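Local coordinates for RickCE (Rickettsia bellii, PDB 5HAM), which is a CE-clan effector protease, probably cleaving ubiquitin from modified proteins as a deubiquitinase, at residues H146-V151 with L163-L169. Sequence-based numbering, arbitrary orientation.
Sequences HWTVLV and LTFNDSL
Leu150 and Phe165 are a non-hydrogen-bonded pair with side chains on the same face of the sheet, crossing at about a right angle. Leu150 CG lies anti to the backbone N (chi1 -178°), and of its two methyls CD1 turns to the partner strand, 3.8 Å from both Phe165 CB and Leu163 CB. The Phe165 ring meets this methyl near its plane, then runs past the Val149 carbonyl to Thr148. Thr148 OG1 stands 3.2 Å from Phe165 CE1; its hydrogen bond goes to Ile140 O on the neighbouring strand. The two strands form a beta hairpin within the central mixed sheet of the CE-clan catalytic domain. Val151 and Thr164 pair through two bonds, Val151 N to Thr164 O at 2.7 Å and Thr164 N to Val151 O at 2.8 Å; Val149 and Asn166 form a longer pair. His146 NE2 donates to the syn side of Asp167 OD2 at 2.8 Å, nearly in the ring plane. This His-carboxylate pair resembles the His-Asp arrangement of CE-clan cysteine proteases. Asn171 also bonds to Asp167 OD2, while Asp167 OD1 accepts from Leu169 N in an Asx turn. Leu169 CD1 sits over one imidazole face, 3.7 Å from the His146 ring centroid.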
loop_
_atom_site.group_PDB
_atom_site.type_symbol
_atom_site.label_atom_id
_atom_site.label_comp_id
_atom_site.label_asym_id
_atom_site.label_seq_id
_atom_site.Cartn_x
_atom_site.Cartn_y
_atom_site.Cartn_z
ATOM N N HIS A 146 5.112 1.837 -1.190
ATOM C CA HIS A 146 4.610 2.156 -2.525
ATOM C C HIS A 146 3.224 2.760 -2.388
ATOM O O HIS A 146 2.215 2.100 -2.632
ATOM C CB HIS A 146 4.603 0.902 -3.412
ATOM C CG HIS A 146 4.243 1.169 -4.844
ATOM N ND1 HIS A 146 4.537 0.285 -5.861
ATOM C CD2 HIS A 146 3.600 2.210 -5.427
ATOM C CE1 HIS A 146 4.096 0.774 -7.008
ATOM N NE2 HIS A 146 3.524 1.939 -6.772
ATOM N N TRP A 147 3.186 4.021 -1.986
ATOM C CA TRP A 147 1.923 4.669 -1.657
ATOM C C TRP A 147 1.277 5.220 -2.902
ATOM O O TRP A 147 1.961 5.797 -3.747
ATOM C CB TRP A 147 2.117 5.791 -0.639
ATOM C CG TRP A 147 2.347 5.281 0.699
ATOM C CD1 TRP A 147 3.514 5.303 1.391
ATOM C CD2 TRP A 147 1.388 4.643 1.531
ATOM N NE1 TRP A 147 3.343 4.718 2.620
ATOM C CE2 TRP A 147 2.036 4.305 2.736
ATOM C CE3 TRP A 147 0.029 4.333 1.394
ATOM C CZ2 TRP A 147 1.391 3.672 3.783
ATOM C CZ3 TRP A 147 -0.613 3.706 2.427
ATOM C CH2 TRP A 147 0.070 3.376 3.608
ATOM N N THR A 148 -0.036 5.000 -3.005
ATOM C CA THR A 148 -0.860 5.497 -4.097
ATOM C C THR A 148 -2.206 5.924 -3.505
ATOM O O THR A 148 -2.437 5.762 -2.305
ATOM C CB THR A 148 -1.104 4.406 -5.162
ATOM O OG1 THR A 148 -1.912 3.355 -4.624
ATOM C CG2 THR A 148 0.190 3.804 -5.621
ATOM N N VAL A 149 -3.107 6.455 -4.322
ATOM C CA VAL A 149 -4.368 6.944 -3.770
ATOM C C VAL A 149 -5.594 6.550 -4.598
ATOM O O VAL A 149 -5.555 6.502 -5.836
ATOM C CB VAL A 149 -4.339 8.488 -3.529
ATOM C CG1 VAL A 149 -4.315 9.254 -4.864
ATOM C CG2 VAL A 149 -5.497 8.925 -2.661
ATOM N N LEU A 150 -6.682 6.252 -3.903
ATOM C CA LEU A 150 -7.934 5.968 -4.573
ATOM C C LEU A 150 -9.038 6.825 -3.962
ATOM O O LEU A 150 -9.297 6.746 -2.774
ATOM C CB LEU A 150 -8.274 4.486 -4.441
ATOM C CG LEU A 150 -9.557 4.044 -5.142
ATOM C CD1 LEU A 150 -9.359 4.069 -6.663
ATOM C CD2 LEU A 150 -9.999 2.665 -4.668
ATOM N N VAL A 151 -9.684 7.645 -4.782
ATOM C CA VAL A 151 -10.744 8.527 -4.301
ATOM C C VAL A 151 -12.107 8.099 -4.837
ATOM O O VAL A 151 -12.284 7.879 -6.036
ATOM C CB VAL A 151 -10.472 9.997 -4.674
ATOM C CG1 VAL A 151 -11.509 10.903 -4.032
ATOM C CG2 VAL A 151 -9.069 10.397 -4.240
ATOM N N LEU A 163 -14.531 5.781 -9.028
ATOM C CA LEU A 163 -13.271 5.665 -8.290
ATOM C C LEU A 163 -12.106 6.204 -9.115
ATOM O O LEU A 163 -11.877 5.767 -10.245
ATOM C CB LEU A 163 -12.992 4.207 -7.915
ATOM C CG LEU A 163 -14.122 3.432 -7.224
ATOM C CD1 LEU A 163 -13.853 1.951 -7.285
ATOM C CD2 LEU A 163 -14.301 3.878 -5.782
ATOM N N THR A 164 -11.370 7.151 -8.543
ATOM C CA THR A 164 -10.272 7.789 -9.245
ATOM C C THR A 164 -8.950 7.445 -8.581
ATOM O O THR A 164 -8.789 7.621 -7.372
ATOM C CB THR A 164 -10.473 9.299 -9.262
ATOM O OG1 THR A 164 -11.734 9.577 -9.864
ATOM C CG2 THR A 164 -9.382 9.989 -10.051
ATOM N N PHE A 165 -8.016 6.940 -9.383
ATOM C CA PHE A 165 -6.724 6.456 -8.891
ATOM C C PHE A 165 -5.522 7.185 -9.498
ATOM O O PHE A 165 -5.534 7.561 -10.671
ATOM C CB PHE A 165 -6.615 4.956 -9.198
ATOM C CG PHE A 165 -5.297 4.336 -8.826
ATOM C CD1 PHE A 165 -5.073 3.867 -7.531
ATOM C CD2 PHE A 165 -4.297 4.176 -9.781
ATOM C CE1 PHE A 165 -3.861 3.270 -7.191
ATOM C CE2 PHE A 165 -3.084 3.580 -9.451
ATOM C CZ PHE A 165 -2.864 3.124 -8.151
ATOM N N ASN A 166 -4.472 7.370 -8.709
ATOM C CA ASN A 166 -3.180 7.660 -9.316
ATOM C C ASN A 166 -1.980 7.070 -8.601
ATOM O O ASN A 166 -1.983 6.929 -7.387
ATOM C CB ASN A 166 -2.963 9.143 -9.537
ATOM C CG ASN A 166 -1.847 9.406 -10.537
ATOM O OD1 ASN A 166 -1.946 9.018 -11.705
ATOM N ND2 ASN A 166 -0.773 10.030 -10.083
ATOM N N ASP A 167 -0.962 6.723 -9.380
ATOM C CA ASP A 167 0.314 6.233 -8.857
ATOM C C ASP A 167 1.374 7.208 -9.348
ATOM O O ASP A 167 1.625 7.303 -10.547
ATOM C CB ASP A 167 0.594 4.812 -9.383
ATOM C CG ASP A 167 1.865 4.162 -8.778
ATOM O OD1 ASP A 167 2.757 4.851 -8.233
ATOM O OD2 ASP A 167 1.975 2.924 -8.868
ATOM N N SER A 168 1.991 7.933 -8.422
ATOM C CA SER A 168 3.007 8.930 -8.777
ATOM C C SER A 168 4.235 8.360 -9.499
ATOM O O SER A 168 4.899 9.071 -10.254
ATOM C CB SER A 168 3.435 9.759 -7.551
ATOM O OG SER A 168 3.877 8.949 -6.462
ATOM N N LEU A 169 4.535 7.085 -9.269
ATOM C CA LEU A 169 5.648 6.421 -9.949
ATOM C C LEU A 169 5.376 6.154 -11.427
ATOM O O LEU A 169 6.284 5.752 -12.159
ATOM C CB LEU A 169 5.990 5.086 -9.265
ATOM C CG LEU A 169 6.574 5.099 -7.845
ATOM C CD1 LEU A 169 6.516 3.709 -7.217
ATOM C CD2 LEU A 169 8.002 5.636 -7.847
HETATM O O HOH W 1 1.521 7.882 -5.385
HETATM O O HOH W 2 -13.703 9.608 -8.052
#